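Local structure of macrophage migration inhibitory factor-like protein (Leishmania major, 3FWT) at residues L24-S29 against T61-K66; V28-D33 against C109-E114; A38-A43 against A103-E108; G45-E50 against T98-A103; V81-W86 against V118-T123. The protein belongs to the macrophage migration inhibitory factor family, small alpha/beta proteins that assemble as trimers around their central beta sheets. All coordinates share one frame; numbering follows the deposited sequence.

Contact 1 of 5, residues L24-S29 against T61-K66; sequences LQTIVS and TAFSDK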
# COMPACT_ATOMS: atom_id res chain seq x y z
N LEU A 24 8.71 0.30 5.77
CA LEU A 24 7.76 1.33 6.10
C LEU A 24 7.51 2.17 4.88
O LEU A 24 8.49 2.70 4.27
CB LEU A 24 8.28 2.24 7.21
CG LEU A 24 8.36 1.56 8.64
CD1 LEU A 24 9.71 0.81 8.65
CD2 LEU A 24 8.31 2.75 9.71
N GLN A 25 6.22 2.31 4.56
CA GLN A 25 5.79 3.37 3.62
C GLN A 25 5.11 4.56 4.31
O GLN A 25 4.10 4.42 4.97
CB GLN A 25 4.80 2.81 2.54
CG GLN A 25 4.48 3.95 1.49
CD GLN A 25 3.52 3.59 0.34
OE1 GLN A 25 2.87 2.56 0.34
NE2 GLN A 25 3.60 4.38 -0.72
N THR A 26 5.67 5.74 4.08
CA THR A 26 5.18 6.94 4.70
C THR A 26 4.53 7.70 3.55
O THR A 26 5.22 8.06 2.62
CB THR A 26 6.35 7.79 5.26
OG1 THR A 26 6.96 7.12 6.38
CG2 THR A 26 5.85 9.16 5.74
N ILE A 27 3.25 7.99 3.70
CA ILE A 27 2.42 8.80 2.77
C ILE A 27 2.05 10.10 3.52
O ILE A 27 1.36 10.05 4.55
CB ILE A 27 1.20 8.04 2.31
CG1 ILE A 27 1.58 6.63 1.85
CG2 ILE A 27 0.34 8.88 1.25
CD1 ILE A 27 0.36 5.83 1.24
N VAL A 28 2.51 11.22 2.96
CA VAL A 28 2.29 12.55 3.54
C VAL A 28 1.79 13.54 2.51
O VAL A 28 2.13 13.46 1.33
CB VAL A 28 3.51 13.06 4.31
CG1 VAL A 28 3.89 12.03 5.35
CG2 VAL A 28 4.79 13.32 3.45
N SER A 29 0.90 14.44 2.95
CA SER A 29 0.38 15.49 2.04
C SER A 29 1.31 16.69 1.89
O SER A 29 1.17 17.44 0.93
CB SER A 29 -0.98 15.95 2.48
OG SER A 29 -0.93 16.27 3.87
N THR A 61 12.68 1.96 3.63
CA THR A 61 11.86 3.07 3.99
C THR A 61 11.51 3.86 2.74
O THR A 61 12.42 4.33 2.09
CB THR A 61 12.74 3.74 5.12
OG1 THR A 61 12.29 3.44 6.47
CG2 THR A 61 13.52 4.91 4.80
N ALA A 62 10.22 3.86 2.33
CA ALA A 62 9.74 4.54 1.11
C ALA A 62 8.93 5.78 1.50
O ALA A 62 8.23 5.71 2.45
CB ALA A 62 8.81 3.60 0.21
N PHE A 63 9.07 6.90 0.77
CA PHE A 63 8.42 8.19 1.08
C PHE A 63 7.61 8.65 -0.10
O PHE A 63 8.19 9.05 -1.15
CB PHE A 63 9.43 9.27 1.50
CG PHE A 63 10.23 8.87 2.72
CD1 PHE A 63 11.42 8.19 2.57
CD2 PHE A 63 9.69 9.07 3.98
CE1 PHE A 63 12.12 7.75 3.68
CE2 PHE A 63 10.37 8.71 5.10
CZ PHE A 63 11.61 8.01 4.96
N SER A 64 6.29 8.60 0.06
CA SER A 64 5.41 9.20 -0.94
C SER A 64 4.92 10.54 -0.42
O SER A 64 3.89 10.58 0.24
CB SER A 64 4.23 8.27 -1.16
OG SER A 64 4.74 6.95 -1.49
N ASP A 65 5.57 11.63 -0.82
CA ASP A 65 5.17 12.98 -0.33
C ASP A 65 4.19 13.66 -1.29
O ASP A 65 3.79 13.03 -2.30
CB ASP A 65 6.42 13.87 -0.05
CG ASP A 65 7.11 14.39 -1.32
OD1 ASP A 65 6.84 13.83 -2.40
OD2 ASP A 65 7.90 15.36 -1.19
N LYS A 66 3.71 14.85 -0.95
CA LYS A 66 2.78 15.55 -1.81
C LYS A 66 1.56 14.71 -2.17
O LYS A 66 1.01 14.86 -3.26
CB LYS A 66 3.51 16.01 -3.09
CG LYS A 66 4.63 16.99 -2.79
CD LYS A 66 5.01 17.61 -4.11
CE LYS A 66 6.08 16.83 -4.75
NZ LYS A 66 7.19 17.11 -3.82
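Strands 24-28 and 61-64 run parallel, 15° apart and 4.8 Å between axes, with Leu24, Gln25, Thr26 and Ile27 beside Thr61, Ala62, Phe63 and Ser64. Four backbone bonds zip them together, from Ala62 N to Leu24 O, Thr26 N to Ala62 O, Ser64 N to Thr26 O and Val28 N to Ser64 O; the last is the longest at 3.1 Å. Strand 60-64 is outermost in the sheet of this chain, with 22-28 beside it, and helix 34-52 joins the two as a beta-alpha-beta unit. On the face of Gln25 and Ser64, the amide NE2 of Gln25 donates to Ser64 OG over 2.9 Å, the hydroxyl lying only 4° from the amide plane. Gln25 reaches it because CG stands anti to the backbone N (chi1 -175°) and the chain then stays extended. The other end of the amide, OE1, accepts from Arg82. On the opposite face, Thr26 and Phe63 lie side by side and point the same way, Thr26 CB being 3.8 Å from Phe63 CD2; Thr26 OG1 bonds to Tyr44 OH on helix 34-52, which also covers Phe63. Where the pairing runs out, Val28 CG2 packs 3.9 Å from Asp65 CB, while Lys66 NZ bridges to Asp65 OD2, which also accepts from Leu32 N. Thr61 and Ala62 continue the sheet into an antiparallel strand of the second subunit. The two faces thus differ in chemistry: the bonds at NE2 and OE1 set the flip of the Gln25 amide and give each of these buried atoms a partner, whereas the helix-facing side is held largely by packing.

Contact 2 of 5, residues V28-D33 against C109-E114; sequences VSVSLD and CGIPAE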
# COMPACT_ATOMS: atom_id res chain seq x y z
N VAL A 28 2.51 11.22 2.96
CA VAL A 28 2.29 12.55 3.54
C VAL A 28 1.79 13.54 2.51
O VAL A 28 2.13 13.46 1.33
CB VAL A 28 3.51 13.06 4.31
CG1 VAL A 28 3.89 12.03 5.35
CG2 VAL A 28 4.79 13.32 3.45
N SER A 29 0.90 14.44 2.95
CA SER A 29 0.38 15.49 2.04
C SER A 29 1.31 16.69 1.89
O SER A 29 1.17 17.44 0.93
CB SER A 29 -0.98 15.95 2.48
OG SER A 29 -0.93 16.27 3.87
N VAL A 30 2.29 16.84 2.79
CA VAL A 30 3.34 17.85 2.66
C VAL A 30 4.49 17.43 1.72
O VAL A 30 4.62 16.28 1.35
CB VAL A 30 3.99 18.14 4.03
CG1 VAL A 30 2.97 18.36 5.10
CG2 VAL A 30 4.89 16.94 4.49
N SER A 31 5.35 18.38 1.37
CA SER A 31 6.49 18.09 0.55
C SER A 31 7.65 17.74 1.46
O SER A 31 7.78 18.32 2.53
CB SER A 31 6.79 19.35 -0.29
OG SER A 31 8.00 19.23 -0.99
N LEU A 32 8.47 16.77 1.11
CA LEU A 32 9.58 16.40 1.99
C LEU A 32 10.81 16.74 1.18
O LEU A 32 10.74 16.75 -0.06
CB LEU A 32 9.57 14.90 2.27
CG LEU A 32 8.42 14.39 3.07
CD1 LEU A 32 8.51 12.80 3.08
CD2 LEU A 32 8.51 14.97 4.41
N ASP A 33 11.92 17.05 1.81
CA ASP A 33 13.14 17.20 1.01
C ASP A 33 14.09 16.10 1.38
O ASP A 33 13.76 15.22 2.19
CB ASP A 33 13.81 18.55 1.21
CG ASP A 33 14.13 18.85 2.70
OD1 ASP A 33 14.22 17.89 3.53
OD2 ASP A 33 14.26 20.05 3.01
N CYS A 109 7.94 16.92 10.02
CA CYS A 109 6.91 17.45 9.05
C CYS A 109 5.89 18.42 9.60
O CYS A 109 5.07 18.95 8.81
CB CYS A 109 6.12 16.31 8.38
SG CYS A 109 7.06 14.95 7.66
N GLY A 110 5.88 18.63 10.91
CA GLY A 110 4.93 19.58 11.53
C GLY A 110 3.50 19.03 11.58
O GLY A 110 2.56 19.76 11.83
N ILE A 111 3.31 17.76 11.26
CA ILE A 111 2.00 17.15 11.28
C ILE A 111 1.69 16.74 12.71
O ILE A 111 2.41 15.99 13.26
CB ILE A 111 1.96 15.93 10.31
CG1 ILE A 111 2.21 16.42 8.88
CG2 ILE A 111 0.63 15.14 10.41
CD1 ILE A 111 2.46 15.26 7.82
N PRO A 112 0.55 17.20 13.28
CA PRO A 112 0.23 16.92 14.71
C PRO A 112 -0.14 15.45 14.82
O PRO A 112 -0.64 14.87 13.85
CB PRO A 112 -0.96 17.87 15.03
CG PRO A 112 -1.39 18.53 13.69
CD PRO A 112 -0.56 17.87 12.55
N ALA A 113 0.11 14.83 15.96
CA ALA A 113 -0.18 13.43 16.10
C ALA A 113 -1.65 13.10 15.81
O ALA A 113 -1.96 11.99 15.40
CB ALA A 113 0.24 12.90 17.57
N GLU A 114 -2.59 14.03 16.08
CA GLU A 114 -4.00 13.70 15.82
C GLU A 114 -4.35 13.54 14.34
O GLU A 114 -5.48 13.14 14.00
CB GLU A 114 -5.00 14.66 16.50
CG GLU A 114 -4.80 16.17 16.10
CD GLU A 114 -3.68 16.88 16.93
OE1 GLU A 114 -3.65 18.15 16.95
OE2 GLU A 114 -2.82 16.18 17.56
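The end of strand 22-28 with the loop leading into helix 34-52 meets the end of helix 92-109 with the loop that runs on to strand 116-128, two connections of the alpha/beta fold. Their contact is a small apolar cluster of Val28, Val30 and Leu32 against Cys109 and Ile111. Leu32 makes the shortest approach: its CD2 methyl comes to 3.6 Å from Cys109 SG. The thiol sulfur lies anti to the carbonyl carbon (chi1 -49°), and this carries it to Leu32, leaving the CB of Cys109 to meet Val30 CG2 at 4.1 Å. The second methyl of Val30 turns to Ile111, CG1 standing 4.2 Å from Ile111 CD1. That same CD1, at the end of an isoleucine chain directed into the cluster, also touches Val28, with 4.3 Å to Val28 CB. Val30 therefore sits astride the turn, one methyl for each partner. Between the two partners, Gly110 ends the helix with positive phi and lets the chain swing round. Asp33 caps the start of helix 34-52 through Lys36 N. Ala79 of strand 79-85 adjoins both Val28 and Ile111, so the cluster fills the corner between that strand, the start of helix 34-52 and the end of helix 92-109.

Contact 3 of 5, residues A38-A43 against A103-E108; sequences ANLSAA and AAITKE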
# COMPACT_ATOMS: atom_id res chain seq x y z
N ALA A 38 16.05 11.80 4.95
CA ALA A 38 17.17 11.15 5.64
C ALA A 38 16.95 11.08 7.19
O ALA A 38 17.19 10.05 7.84
CB ALA A 38 18.49 11.80 5.24
N ASN A 39 16.39 12.14 7.76
CA ASN A 39 16.11 12.14 9.19
C ASN A 39 15.03 11.16 9.57
O ASN A 39 15.14 10.41 10.56
CB ASN A 39 15.70 13.57 9.63
CG ASN A 39 16.83 14.59 9.45
OD1 ASN A 39 17.99 14.23 9.49
ND2 ASN A 39 16.48 15.88 9.34
N LEU A 40 13.95 11.10 8.77
CA LEU A 40 12.96 10.07 8.99
C LEU A 40 13.52 8.64 8.87
O LEU A 40 13.21 7.81 9.71
CB LEU A 40 11.73 10.26 8.05
CG LEU A 40 10.86 11.46 8.45
CD1 LEU A 40 9.75 11.67 7.36
CD2 LEU A 40 10.23 11.18 9.81
N SER A 41 14.26 8.33 7.79
CA SER A 41 14.88 6.99 7.66
C SER A 41 15.76 6.63 8.91
O SER A 41 15.67 5.52 9.48
CB SER A 41 15.69 6.93 6.34
OG SER A 41 14.68 6.89 5.29
N ALA A 42 16.55 7.59 9.34
CA ALA A 42 17.36 7.41 10.60
C ALA A 42 16.51 7.08 11.77
O ALA A 42 16.79 6.15 12.50
CB ALA A 42 18.12 8.69 10.91
N ALA A 43 15.43 7.86 11.99
CA ALA A 43 14.53 7.60 13.12
C ALA A 43 13.81 6.28 13.07
O ALA A 43 13.88 5.52 14.05
CB ALA A 43 13.53 8.81 13.35
N ALA A 103 5.95 10.74 16.67
CA ALA A 103 6.82 11.83 17.11
C ALA A 103 7.81 12.25 16.03
O ALA A 103 8.06 13.43 15.79
CB ALA A 103 7.61 11.45 18.43
N ALA A 104 8.43 11.26 15.39
CA ALA A 104 9.37 11.56 14.31
C ALA A 104 8.69 12.30 13.17
O ALA A 104 9.32 13.20 12.60
CB ALA A 104 10.10 10.18 13.78
N ILE A 105 7.45 11.91 12.81
CA ILE A 105 6.69 12.64 11.71
C ILE A 105 6.36 14.05 12.14
O ILE A 105 6.51 15.06 11.39
CB ILE A 105 5.39 11.93 11.37
CG1 ILE A 105 5.66 10.58 10.70
CG2 ILE A 105 4.56 12.78 10.42
CD1 ILE A 105 6.50 10.80 9.56
N THR A 106 5.94 14.17 13.40
CA THR A 106 5.65 15.55 13.86
C THR A 106 6.87 16.48 13.81
O THR A 106 6.84 17.67 13.39
CB THR A 106 5.02 15.52 15.29
OG1 THR A 106 3.80 14.76 15.26
CG2 THR A 106 4.73 16.96 15.72
N LYS A 107 7.99 15.97 14.29
CA LYS A 107 9.23 16.75 14.24
C LYS A 107 9.67 17.09 12.83
O LYS A 107 10.07 18.23 12.54
CB LYS A 107 10.35 15.98 14.94
CG LYS A 107 11.74 16.75 15.09
CD LYS A 107 12.74 15.79 15.76
CE LYS A 107 13.84 16.57 16.47
NZ LYS A 107 13.95 16.06 17.89
N GLU A 108 9.64 16.13 11.92
CA GLU A 108 10.24 16.45 10.64
C GLU A 108 9.23 17.18 9.78
O GLU A 108 9.61 17.96 8.91
CB GLU A 108 10.68 15.21 9.88
CG GLU A 108 11.87 14.45 10.52
CD GLU A 108 13.06 15.32 10.88
OE1 GLU A 108 13.52 16.14 10.05
OE2 GLU A 108 13.51 15.18 12.07
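Leu40 is the apolar centre of this helix pair, its CD2 methyl reaching across to three residues of the facing helix. It comes within 3.8 Å of Ile105 CD1, the two side chains crossing at about a right angle, and also lies 4.1 Å from Ala104 CB. The branched end of Leu40 turns inward, although the root of the side chain points along the flank of the helix. One turn on, Ala43 CB meets Ala104 CB at 3.7 Å, two small methyls facing each other. The helix axes approach to 10.1 Å. Toward the surface, the aliphatic part of Glu108 slides past Leu40 in the opposite direction, with Glu108 CG 3.7 Å from Leu40 CD2. Its chain bends at chi2 (-49°), and the carboxylate rises to the polar edge. There Asn39 ND2 donates to Glu108 OE1 over 3.1 Å. The oxygen lies close to the amide plane of Asn39, yet the amide nitrogen comes from above the carboxylate plane, and the two planes are 67° apart. Below the pair, Phe63 underlies Leu40 and Ile116 underlies Ile105, on strands 60-64 and 116-128. An antiparallel pair of helices (162°) laid on one face of a beta sheet, apolar beneath and polar above, is the two-layer alpha/beta architecture of the MIF family.

Contact 4 of 5, residues G45-E50 against T98-A103; sequences GMICRE and TPRIAA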
# COMPACT_ATOMS: atom_id res chain seq x y z
N GLY A 45 14.81 3.67 11.62
CA GLY A 45 15.82 2.59 11.74
C GLY A 45 16.03 2.30 13.21
O GLY A 45 16.07 1.17 13.60
N MET A 46 16.20 3.34 14.02
CA MET A 46 16.34 3.20 15.45
C MET A 46 15.13 2.55 16.07
O MET A 46 15.24 1.64 16.87
CB MET A 46 16.41 4.58 16.10
CG MET A 46 17.77 5.13 16.41
SD MET A 46 17.63 6.15 17.93
CE MET A 46 16.41 7.41 17.46
N ILE A 47 13.95 3.10 15.79
CA ILE A 47 12.73 2.56 16.30
C ILE A 47 12.59 1.08 15.99
O ILE A 47 12.16 0.31 16.85
CB ILE A 47 11.52 3.34 15.73
CG1 ILE A 47 11.61 4.81 16.20
CG2 ILE A 47 10.25 2.63 16.12
CD1 ILE A 47 10.77 5.88 15.36
N CYS A 48 12.90 0.70 14.74
CA CYS A 48 12.86 -0.70 14.37
C CYS A 48 13.90 -1.55 15.12
O CYS A 48 13.57 -2.60 15.67
CB CYS A 48 13.04 -0.86 12.88
SG CYS A 48 11.53 -0.34 12.02
N ARG A 49 15.15 -1.07 15.17
CA ARG A 49 16.14 -1.81 15.90
C ARG A 49 15.82 -1.99 17.36
O ARG A 49 15.90 -3.12 17.86
CB ARG A 49 17.54 -1.23 15.72
CG ARG A 49 18.05 -1.68 14.37
CD ARG A 49 19.20 -0.86 13.88
NE ARG A 49 19.31 -1.01 12.44
CZ ARG A 49 19.22 0.01 11.57
NH1 ARG A 49 19.06 1.25 12.00
NH2 ARG A 49 19.35 -0.22 10.27
N GLU A 50 15.45 -0.91 18.05
CA GLU A 50 15.15 -1.00 19.48
C GLU A 50 13.83 -1.71 19.81
O GLU A 50 13.77 -2.49 20.79
CB GLU A 50 15.24 0.39 20.15
CG GLU A 50 16.51 1.13 19.83
CD GLU A 50 16.55 2.60 20.31
OE1 GLU A 50 15.47 3.14 20.66
OE2 GLU A 50 17.65 3.22 20.29
N THR A 98 4.40 3.06 17.61
CA THR A 98 3.54 4.13 17.11
C THR A 98 3.89 5.52 17.66
O THR A 98 4.06 6.48 16.89
CB THR A 98 2.12 3.75 17.40
OG1 THR A 98 1.76 2.65 16.56
CG2 THR A 98 1.12 4.91 17.23
N PRO A 99 4.04 5.64 18.99
CA PRO A 99 4.30 6.97 19.48
C PRO A 99 5.66 7.51 18.97
O PRO A 99 5.79 8.71 18.78
CB PRO A 99 4.25 6.83 21.02
CG PRO A 99 4.02 5.37 21.31
CD PRO A 99 3.58 4.71 20.03
N ARG A 100 6.64 6.63 18.74
CA ARG A 100 7.93 7.07 18.19
C ARG A 100 7.82 7.47 16.72
O ARG A 100 8.32 8.52 16.36
CB ARG A 100 9.02 6.03 18.44
CG ARG A 100 9.13 5.73 19.97
CD ARG A 100 10.16 4.71 20.27
NE ARG A 100 11.46 5.20 19.87
CZ ARG A 100 12.59 4.51 19.93
NH1 ARG A 100 12.60 3.28 20.43
NH2 ARG A 100 13.71 5.06 19.49
N ILE A 101 7.07 6.66 15.93
CA ILE A 101 6.89 6.96 14.53
C ILE A 101 6.19 8.30 14.39
O ILE A 101 6.67 9.20 13.64
CB ILE A 101 6.11 5.82 13.88
CG1 ILE A 101 7.05 4.60 13.76
CG2 ILE A 101 5.47 6.19 12.51
CD1 ILE A 101 6.21 3.34 13.37
N ALA A 102 5.09 8.47 15.13
CA ALA A 102 4.31 9.68 15.11
C ALA A 102 5.15 10.87 15.58
O ALA A 102 5.11 11.90 14.93
CB ALA A 102 3.04 9.53 15.94
N ALA A 103 5.95 10.74 16.67
CA ALA A 103 6.82 11.83 17.11
C ALA A 103 7.81 12.25 16.03
O ALA A 103 8.06 13.43 15.79
CB ALA A 103 7.61 11.45 18.43
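Arg100 and Ile47 slide past each other in opposite directions, and this opposed pair forms the heart of the contact between two nearly antiparallel helices, 10.2 Å apart between axes. The CD1 methyl of Ile47 lies 3.5 Å from Arg100 CB, and Ile47 CG1 sits over one face of the guanidinium, 3.7 Å from Arg100 NE and offset toward its rim. Ile47 CD1 also reaches Ile101 CG1, at 4.2 Å. Arg100 runs out from its helix and then bends at chi3 (63°), which turns the flat group to meet Glu50, whose extended chain comes in crosswise. Glu50 OE1 lies 13° out of the guanidinium plane and takes both terminal nitrogens, Arg100 NH1 and NH2, each at 2.9 Å from that one oxygen. The grip is end-on, but sharing a single oxygen leaves both bonds noticeably bent, and the planes are 39° apart: NH1 is met by the anti lone pair of OE1, while NH2 approaches from above the carboxylate plane. At the guanidinium edge, Met46 CE stands 4.1 Å from Arg100 NH2. Glu51 supplies a second carboxylate, its OE1 forming a salt bridge with Arg100 NH1. Two acidic neighbours probably stabilise the positive charge of Arg100, and the ion pair ties the outer edges of helices 34-52 and 92-109 together above the buried Ile47 and Ile101.

Contact 5 of 5, residues V81-W86 against V118-T123; sequences VRVESW and VFYYST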
# COMPACT_ATOMS: atom_id res chain seq x y z
N VAL A 81 1.20 5.88 7.80
CA VAL A 81 2.40 5.02 7.66
C VAL A 81 2.02 3.56 7.69
O VAL A 81 1.24 3.16 8.60
CB VAL A 81 3.35 5.30 8.85
CG1 VAL A 81 4.57 4.36 8.78
CG2 VAL A 81 3.73 6.85 8.82
N ARG A 82 2.50 2.76 6.70
CA ARG A 82 2.17 1.35 6.67
C ARG A 82 3.46 0.59 7.04
O ARG A 82 4.49 0.76 6.38
CB ARG A 82 1.72 0.92 5.27
CG ARG A 82 1.20 -0.54 5.22
CD ARG A 82 0.60 -0.90 3.90
NE ARG A 82 1.63 -1.17 2.86
CZ ARG A 82 2.04 -0.29 1.92
NH1 ARG A 82 1.48 0.91 1.82
NH2 ARG A 82 2.99 -0.62 1.03
N VAL A 83 3.42 -0.22 8.11
CA VAL A 83 4.61 -0.93 8.55
C VAL A 83 4.36 -2.38 8.20
O VAL A 83 3.33 -2.94 8.59
CB VAL A 83 4.79 -0.85 10.07
CG1 VAL A 83 6.18 -1.49 10.56
CG2 VAL A 83 4.65 0.64 10.55
N GLU A 84 5.33 -3.00 7.55
CA GLU A 84 5.20 -4.38 7.11
C GLU A 84 6.42 -5.17 7.54
O GLU A 84 7.51 -4.63 7.71
CB GLU A 84 5.13 -4.44 5.59
CG GLU A 84 3.87 -3.68 5.10
CD GLU A 84 3.83 -3.61 3.61
OE1 GLU A 84 3.27 -2.63 3.06
OE2 GLU A 84 4.38 -4.51 2.96
N SER A 85 6.24 -6.47 7.75
CA SER A 85 7.42 -7.24 8.12
C SER A 85 7.06 -8.72 8.01
O SER A 85 5.89 -9.05 7.94
CB SER A 85 7.88 -6.86 9.55
OG SER A 85 6.84 -7.09 10.46
N TRP A 86 8.06 -9.58 7.91
CA TRP A 86 7.86 -11.02 7.92
C TRP A 86 7.45 -11.52 9.29
O TRP A 86 7.96 -11.04 10.32
CB TRP A 86 9.14 -11.75 7.50
CG TRP A 86 8.99 -13.26 7.46
CD1 TRP A 86 8.54 -14.03 6.41
CD2 TRP A 86 9.29 -14.18 8.54
NE1 TRP A 86 8.54 -15.35 6.77
CE2 TRP A 86 8.98 -15.48 8.06
CE3 TRP A 86 9.75 -14.03 9.86
CZ2 TRP A 86 9.15 -16.63 8.85
CZ3 TRP A 86 9.91 -15.18 10.67
CH2 TRP A 86 9.60 -16.46 10.15
N VAL A 118 -1.05 5.10 11.85
CA VAL A 118 -0.01 4.06 11.62
C VAL A 118 -0.68 2.68 11.63
O VAL A 118 -1.45 2.39 12.58
CB VAL A 118 1.12 4.12 12.64
CG1 VAL A 118 2.34 3.16 12.24
CG2 VAL A 118 1.63 5.56 12.77
N PHE A 119 -0.51 1.89 10.56
CA PHE A 119 -1.06 0.52 10.50
C PHE A 119 0.06 -0.51 10.32
O PHE A 119 1.01 -0.28 9.59
CB PHE A 119 -1.98 0.36 9.29
CG PHE A 119 -3.26 1.08 9.42
CD1 PHE A 119 -3.30 2.46 9.39
CD2 PHE A 119 -4.45 0.38 9.49
CE1 PHE A 119 -4.48 3.08 9.48
CE2 PHE A 119 -5.65 1.04 9.60
CZ PHE A 119 -5.64 2.39 9.59
N TYR A 120 -0.04 -1.67 10.99
CA TYR A 120 1.00 -2.67 10.92
C TYR A 120 0.43 -3.95 10.27
O TYR A 120 -0.67 -4.49 10.65
CB TYR A 120 1.56 -3.06 12.32
CG TYR A 120 2.09 -1.90 13.10
CD1 TYR A 120 1.25 -0.92 13.54
CD2 TYR A 120 3.46 -1.73 13.29
CE1 TYR A 120 1.74 0.16 14.24
CE2 TYR A 120 3.95 -0.71 13.97
CZ TYR A 120 3.10 0.26 14.45
OH TYR A 120 3.59 1.32 15.11
N TYR A 121 1.15 -4.45 9.28
CA TYR A 121 0.77 -5.71 8.65
C TYR A 121 1.97 -6.66 8.65
O TYR A 121 3.12 -6.27 8.80
CB TYR A 121 0.30 -5.52 7.20
CG TYR A 121 -0.89 -4.61 7.11
CD1 TYR A 121 -0.74 -3.28 6.79
CD2 TYR A 121 -2.17 -5.08 7.37
CE1 TYR A 121 -1.83 -2.43 6.78
CE2 TYR A 121 -3.24 -4.26 7.35
CZ TYR A 121 -3.10 -2.93 7.05
OH TYR A 121 -4.22 -2.13 7.03
N SER A 122 1.69 -7.93 8.47
CA SER A 122 2.80 -8.87 8.31
C SER A 122 2.39 -10.02 7.40
O SER A 122 1.23 -10.17 7.04
CB SER A 122 3.33 -9.32 9.68
OG SER A 122 2.35 -10.14 10.34
N THR A 123 3.36 -10.78 6.95
CA THR A 123 3.07 -11.86 6.03
C THR A 123 4.07 -12.99 6.32
O THR A 123 5.13 -12.75 6.91
CB THR A 123 3.28 -11.35 4.56
OG1 THR A 123 3.22 -12.45 3.66
CG2 THR A 123 4.61 -10.71 4.45
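Val83 packs tightly against Tyr120 in a parallel strand pair, part of the beta-alpha-beta unit in which helix 92-109 links strand 79-85 to strand 116-128. The strands are twisted 22° against each other. Along their first part the backbone bonds are short and nearly straight: Phe119 N to Val81 O, Val83 N to Phe119 O, and Tyr121 N to Val83 O at 2.7 Å. The side chains of Val83 and Tyr120 lie side by side and point the same way, so that Val83 CG2 rests over one face of the tyrosine ring, 4.1 Å from its centroid and 26° off the normal, in a CH-pi contact. It also touches Val118 CG1 at 3.8 Å. Val83 CG2 is the branch on the backbone-N side, and that position places it over the ring. This face packs under helix 92-109, where Ile101 covers Val118 and Tyr120, and Tyr120 OH bonds to Thr98. On the other face, Arg82 runs across Tyr121, its CG at the ring edge, 3.7 Å from Tyr121 CD1. That side belongs to the subunit interface: Tyr121 OH bonds to Glu84 of the third subunit, and Arg82 NH2 to Tyr80 OH of the second subunit. Further along, the pairing slackens. Ser85 N to Tyr121 O is a weak, bent bond, and the partly exposed Trp86 and Ser122 lie at this looser end. There Ser122 OG bonds to Gly87 O, and Thr123 N still reaches Ser85 O over 3.2 Å, in the plane of that carbonyl.

How the contacts relate
Contacts 1 and 5 are the buried sheet pairings, each closing a parallel beta-alpha-beta unit, and they meet where strands 22-28 and 79-85 adjoin, through Gln25 and Arg82. Both depend on backbone bonds and both extend into other subunits. Contacts 3 and 4 lie on the same two helices, share Ala103 and are only partly buried: contact 3 relies on leucine, isoleucine and alanine packing with one amide-carboxylate hydrogen bond at its rim, contact 4 on Ile47 packing topped by an arginine salt bridge. Ile101 and Thr98 connect contact 4 to contact 5, as Phe63 and Leu40 connect contact 1 to contact 3. Contact 2, buried and purely apolar, joins loops and the ends of the elements they leave, bordering contacts 1 and 3.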